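Local coordinates for protein putative glucoamylase (Bacteroides caccae ATCC 43185, PDB 4QT9) that probably hydrolyses glycosidic bonds in a glucan or related oligosaccharide, as a putative glucoamylase with an alpha/alpha toroid fold, at residues 138-141 and 142-145; 266-269 and 270-273. All blocks are in the same frame, centred on the assembly; numbering follows the deposited sequence.

Interaction 1 of 2, residues 138-141 and 142-145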
ATOM      1  N   THR A 138      -8.880   0.556  -5.612  1.00 21.96           N
ATOM      2  CA  THR A 138      -9.279   1.925  -5.991  1.00 20.99           C
ATOM      3  C   THR A 138      -8.859   2.925  -4.884  1.00 21.34           C
ATOM      4  O   THR A 138      -8.332   3.999  -5.179  1.00 18.62           O
ATOM      5  CB  THR A 138     -10.786   1.988  -6.266  1.00 23.96           C
ATOM      6  OG1 THR A 138     -11.079   1.133  -7.361  1.00 25.62           O
ATOM      7  CG2 THR A 138     -11.269   3.404  -6.581  1.00 21.18           C
ATOM      8  N   ALA A 139      -9.031   2.521  -3.622  1.00 18.92           N
ATOM      9  CA  ALA A 139      -8.701   3.348  -2.465  1.00 18.57           C
ATOM     10  C   ALA A 139      -7.188   3.625  -2.395  1.00 22.14           C
ATOM     11  O   ALA A 139      -6.802   4.770  -2.152  1.00 22.97           O
ATOM     12  CB  ALA A 139      -9.182   2.679  -1.212  1.00 18.02           C
ATOM     13  N   PHE A 140      -6.346   2.600  -2.625  1.00 18.55           N
ATOM     14  CA  PHE A 140      -4.882   2.723  -2.658  1.00 18.33           C
ATOM     15  C   PHE A 140      -4.443   3.610  -3.831  1.00 19.78           C
ATOM     16  O   PHE A 140      -3.548   4.417  -3.667  1.00 21.32           O
ATOM     17  CB  PHE A 140      -4.192   1.344  -2.708  1.00 19.64           C
ATOM     18  CG  PHE A 140      -4.438   0.518  -1.455  1.00 19.95           C
ATOM     19  CD1 PHE A 140      -4.454   1.114  -0.200  1.00 21.17           C
ATOM     20  CD2 PHE A 140      -4.674  -0.846  -1.540  1.00 21.96           C
ATOM     21  CE1 PHE A 140      -4.721   0.366   0.944  1.00 22.66           C
ATOM     22  CE2 PHE A 140      -4.918  -1.603  -0.385  1.00 24.63           C
ATOM     23  CZ  PHE A 140      -4.955  -0.992   0.849  1.00 22.08           C
ATOM     24  N   LEU A 141      -5.104   3.538  -4.955  1.00 17.13           N
ATOM     25  CA  LEU A 141      -4.791   4.438  -6.080  1.00 17.20           C
ATOM     26  C   LEU A 141      -5.178   5.877  -5.735  1.00 22.66           C
ATOM     27  O   LEU A 141      -4.402   6.811  -6.010  1.00 23.15           O
ATOM     28  CB  LEU A 141      -5.513   3.968  -7.357  1.00 17.08           C
ATOM     29  CG  LEU A 141      -5.346   4.794  -8.651  1.00 21.83           C
ATOM     30  CD1 LEU A 141      -3.865   4.867  -9.140  1.00 21.71           C
ATOM     31  CD2 LEU A 141      -6.147   4.179  -9.763  1.00 26.38           C
HETATM   32  N   MSE A 142      -6.385   6.064  -5.146  1.00 19.19           N
HETATM   33  CA  MSE A 142      -6.883   7.407  -4.828  1.00 17.14           C
HETATM   34  C   MSE A 142      -6.053   8.054  -3.725  1.00 24.34           C
HETATM   35  O   MSE A 142      -5.810   9.249  -3.806  1.00 27.75           O
HETATM   36  CB  MSE A 142      -8.370   7.387  -4.448  1.00 18.57           C
HETATM   37  CG  MSE A 142      -9.284   7.157  -5.630  1.00 22.82           C
HETATM   38 SE   MSE A 142      -9.147   8.570  -6.945  0.75 29.17          SE
HETATM   39  CE  MSE A 142      -8.512  10.098  -5.900  1.00 28.21           C
ATOM     40  N   GLN A 143      -5.563   7.276  -2.745  1.00 20.70           N
ATOM     41  CA  GLN A 143      -4.689   7.812  -1.693  1.00 22.32           C
ATOM     42  C   GLN A 143      -3.432   8.491  -2.354  1.00 26.94           C
ATOM     43  O   GLN A 143      -3.043   9.601  -1.971  1.00 26.39           O
ATOM     44  CB  GLN A 143      -4.286   6.696  -0.709  1.00 24.03           C
ATOM     45  CG  GLN A 143      -3.312   7.134   0.390  1.00 26.80           C
ATOM     46  CD  GLN A 143      -2.987   6.067   1.412  1.00 37.96           C
ATOM     47  OE1 GLN A 143      -2.914   6.350   2.618  1.00 37.49           O
ATOM     48  NE2 GLN A 143      -2.740   4.833   0.968  1.00 25.24           N
ATOM     49  N   GLY A 144      -2.883   7.849  -3.380  1.00 22.52           N
ATOM     50  CA  GLY A 144      -1.771   8.383  -4.149  1.00 21.56           C
ATOM     51  C   GLY A 144      -2.149   9.592  -4.987  1.00 23.91           C
ATOM     52  O   GLY A 144      -1.442  10.602  -4.975  1.00 23.68           O
ATOM     53  N   LEU A 145      -3.265   9.499  -5.714  1.00 20.99           N
ATOM     54  CA  LEU A 145      -3.712  10.598  -6.584  1.00 22.19           C
ATOM     55  C   LEU A 145      -4.061  11.878  -5.782  1.00 24.24           C
ATOM     56  O   LEU A 145      -3.703  12.973  -6.210  1.00 19.99           O
ATOM     57  CB  LEU A 145      -4.895  10.164  -7.449  1.00 22.79           C
ATOM     58  CG  LEU A 145      -4.586   9.210  -8.604  1.00 29.13           C
ATOM     59  CD1 LEU A 145      -5.887   8.698  -9.223  1.00 30.91           C
ATOM     60  CD2 LEU A 145      -3.732   9.882  -9.702  1.00 30.01           C
TER

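Interaction 2 of 2, residues 266-269 and 270-273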
ATOM      1  N   TYR A 266      -0.125  -0.016   4.364  1.00 21.61           N
ATOM      2  CA  TYR A 266      -0.858   0.468   3.153  1.00 20.88           C
ATOM      3  C   TYR A 266      -1.813   1.656   3.430  1.00 25.15           C
ATOM      4  O   TYR A 266      -1.775   2.642   2.687  1.00 26.87           O
ATOM      5  CB  TYR A 266      -1.669  -0.665   2.507  1.00 20.36           C
ATOM      6  CG  TYR A 266      -0.913  -1.754   1.777  1.00 20.84           C
ATOM      7  CD1 TYR A 266       0.477  -1.847   1.853  1.00 21.88           C
ATOM      8  CD2 TYR A 266      -1.589  -2.682   0.976  1.00 20.97           C
ATOM      9  CE1 TYR A 266       1.173  -2.848   1.177  1.00 21.87           C
ATOM     10  CE2 TYR A 266      -0.898  -3.664   0.266  1.00 20.28           C
ATOM     11  CZ  TYR A 266       0.474  -3.774   0.414  1.00 26.41           C
ATOM     12  OH  TYR A 266       1.136  -4.791  -0.216  1.00 27.86           O
ATOM     13  N   SER A 267      -2.647   1.572   4.499  1.00 20.94           N
ATOM     14  CA  SER A 267      -3.581   2.665   4.812  1.00 21.41           C
ATOM     15  C   SER A 267      -2.879   3.840   5.498  1.00 27.56           C
ATOM     16  O   SER A 267      -3.530   4.839   5.752  1.00 28.56           O
ATOM     17  CB  SER A 267      -4.722   2.176   5.700  1.00 22.22           C
ATOM     18  OG  SER A 267      -5.608   1.371   4.945  1.00 25.32           O
ATOM     19  N   PHE A 268      -1.568   3.736   5.781  1.00 22.72           N
ATOM     20  CA  PHE A 268      -0.853   4.802   6.480  1.00 21.41           C
ATOM     21  C   PHE A 268       0.258   5.442   5.649  1.00 23.21           C
ATOM     22  O   PHE A 268       1.114   6.132   6.203  1.00 22.46           O
ATOM     23  CB  PHE A 268      -0.311   4.271   7.821  1.00 22.77           C
ATOM     24  CG  PHE A 268      -1.454   3.872   8.721  1.00 24.32           C
ATOM     25  CD1 PHE A 268      -2.321   4.832   9.245  1.00 27.28           C
ATOM     26  CD2 PHE A 268      -1.714   2.535   8.990  1.00 25.81           C
ATOM     27  CE1 PHE A 268      -3.398   4.455  10.053  1.00 26.97           C
ATOM     28  CE2 PHE A 268      -2.788   2.165   9.802  1.00 27.31           C
ATOM     29  CZ  PHE A 268      -3.626   3.123  10.320  1.00 24.47           C
ATOM     30  N   LEU A 269       0.192   5.298   4.312  1.00 22.21           N
ATOM     31  CA  LEU A 269       1.158   5.932   3.395  1.00 22.23           C
ATOM     32  C   LEU A 269       0.842   7.420   3.253  1.00 26.02           C
ATOM     33  O   LEU A 269       1.761   8.248   3.256  1.00 25.34           O
ATOM     34  CB  LEU A 269       1.193   5.252   2.035  1.00 21.92           C
ATOM     35  CG  LEU A 269       1.538   3.759   1.976  1.00 26.07           C
ATOM     36  CD1 LEU A 269       1.603   3.331   0.530  1.00 25.93           C
ATOM     37  CD2 LEU A 269       2.875   3.469   2.574  1.00 26.62           C
ATOM     38  N   GLY A 270      -0.449   7.739   3.187  1.00 23.22           N
ATOM     39  CA  GLY A 270      -0.947   9.105   3.106  1.00 23.87           C
ATOM     40  C   GLY A 270      -1.568   9.510   4.422  1.00 27.57           C
ATOM     41  O   GLY A 270      -1.324  10.613   4.934  1.00 26.10           O
ATOM     42  N   LEU A 271      -2.400   8.611   4.970  1.00 24.67           N
ATOM     43  CA  LEU A 271      -3.038   8.811   6.270  1.00 24.33           C
ATOM     44  C   LEU A 271      -1.942   8.809   7.363  1.00 28.22           C
ATOM     45  O   LEU A 271      -1.306   7.793   7.579  1.00 27.22           O
ATOM     46  CB  LEU A 271      -4.088   7.717   6.507  1.00 23.13           C
ATOM     47  CG  LEU A 271      -4.880   7.794   7.824  1.00 26.88           C
ATOM     48  CD1 LEU A 271      -5.830   8.975   7.836  1.00 25.51           C
ATOM     49  CD2 LEU A 271      -5.657   6.528   8.051  1.00 27.56           C
ATOM     50  N   ASP A 272      -1.677   9.970   7.980  1.00 24.56           N
ATOM     51  CA  ASP A 272      -0.634  10.120   8.988  1.00 23.52           C
ATOM     52  C   ASP A 272      -1.039   9.392  10.308  1.00 25.04           C
ATOM     53  O   ASP A 272      -2.006   9.809  10.958  1.00 21.17           O
ATOM     54  CB  ASP A 272      -0.385  11.628   9.215  1.00 25.16           C
ATOM     55  CG  ASP A 272       0.789  12.023  10.087  1.00 37.37           C
ATOM     56  OD1 ASP A 272       1.410  11.126  10.706  1.00 36.72           O
ATOM     57  OD2 ASP A 272       1.052  13.240  10.207  1.00 50.66           O
ATOM     58  N   PRO A 273      -0.327   8.308  10.734  1.00 22.10           N
ATOM     59  CA  PRO A 273      -0.742   7.624  11.987  1.00 20.79           C
ATOM     60  C   PRO A 273      -0.354   8.375  13.246  1.00 26.20           C
ATOM     61  O   PRO A 273      -0.943   8.108  14.303  1.00 27.69           O
ATOM     62  CB  PRO A 273      -0.025   6.271  11.934  1.00 22.56           C
ATOM     63  CG  PRO A 273       1.150   6.484  11.026  1.00 26.72           C
ATOM     64  CD  PRO A 273       0.827   7.642  10.097  1.00 22.56           C
TER

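Interaction 1 of 2, residues 138-141 and 142-145
Leu-141 and Leu-145, one helical turn apart on helix 135-152, meet through their side chains, CD1 of Leu-145 lying 4.0 Å from CG of Leu-141. The two side chains get there by different first torsions. In Leu-141, CG stands opposite the backbone N (chi1 179°), whereas in Leu-145 it swings back beside its own N (chi1 -73°), which brings CG of Leu-145 to 3.5 Å from the carbonyl O of Leu-141. That same oxygen accepts the N-H of Leu-145, N to O 2.9 Å, with the donor in the carbonyl plane. Ile-74 of helix 67-83 touches both leucines.

In selenomethionine Met-142, CG rests 3.3 Å from O of Thr-138, the oxygen that also takes the Met-142 N-H at 2.8 Å, and the side chain packs on Leu-214 and Trp-170. The N-H of Gln-143 goes to O of Ala-139, 2.9 Å from N to O, the donor tilted 23° from the carbonyl plane.

Gln-143 is stretched out through chi1 and chi2, and its NE2 comes to the edge of the Phe-140 ring, near the ring plane, 4.3 Å from CD1. Both ends of the amide are engaged: OE1 accepts from Gly-270 N and NE2 donates to Tyr-266 O. With Gln-143 buried, those bonds to the backbone of 266-270 pay for a polar group among apolar neighbours and fix which way the amide is flipped.

Interaction 2 of 2, residues 266-269 and 270-273
A buried turn in the long loop between strands 247-251 and 276-277 folds back on itself here, bringing Phe-268 against Leu-271 and Pro-273. The phenyl ring and the Leu-271 side chain run side by side in the same direction, with CE1 of Phe-268 3.7 Å from CD2 of Leu-271. Pro-273 crosses the ring at a slant, its CB 3.8 Å from CD1 of Phe-268. The carbonyl O of Leu-271 lies in the ring plane at its edge, 3.5 Å from CD1 of Phe-268, and also receives a CA-H...O contact from Phe-268 CA at 3.2 Å, with 131° at the hydrogen. With CG of Leu-271 opposite its backbone N (chi1 -179°), CD2 is carried to the ring. The fold of the backbone sets CB of Leu-271 3.0 Å from O of Ser-267. Replacing the Phe-268 ring with an alanine is likely to leave Leu-271 CD2 and Pro-273 CB without their shared partner and open a gap next to Tyr-350. No hydrogen bond joins the two halves; outside partners hold the backbone instead, Trp-411 at O of Phe-268 and Asn-404 at O of Leu-269. The turn packs against helices 209-217, 392-406 and 409-415, and so joins helices of the alpha/alpha toroid fold.

In the fold
Interaction 1 comes first along the chain, yet its centre lies about 11 Å from that of interaction 2, and the two touch directly through one amide. OE1 of Gln-143 is 2.9 Å from Gly-270 N, and NE2 of Gln-143 is 2.9 Å from Tyr-266 O, both probable hydrogen bonds; a weaker one runs from Leu-271 N to OE1. A single side chain of helix 135-152 thus bonds to backbone atoms of both segments of interaction 2, Tyr-266 in the first and Gly-270 in the second. Phe-140 and Tyr-266 add an edge-to-face ring pair. Each centre is about 9 Å from that of the chain, and the Phe-140 side chain lies about 5 Å from an acetate ion, probably from the crystallisation liquor, though it may mark a pocket.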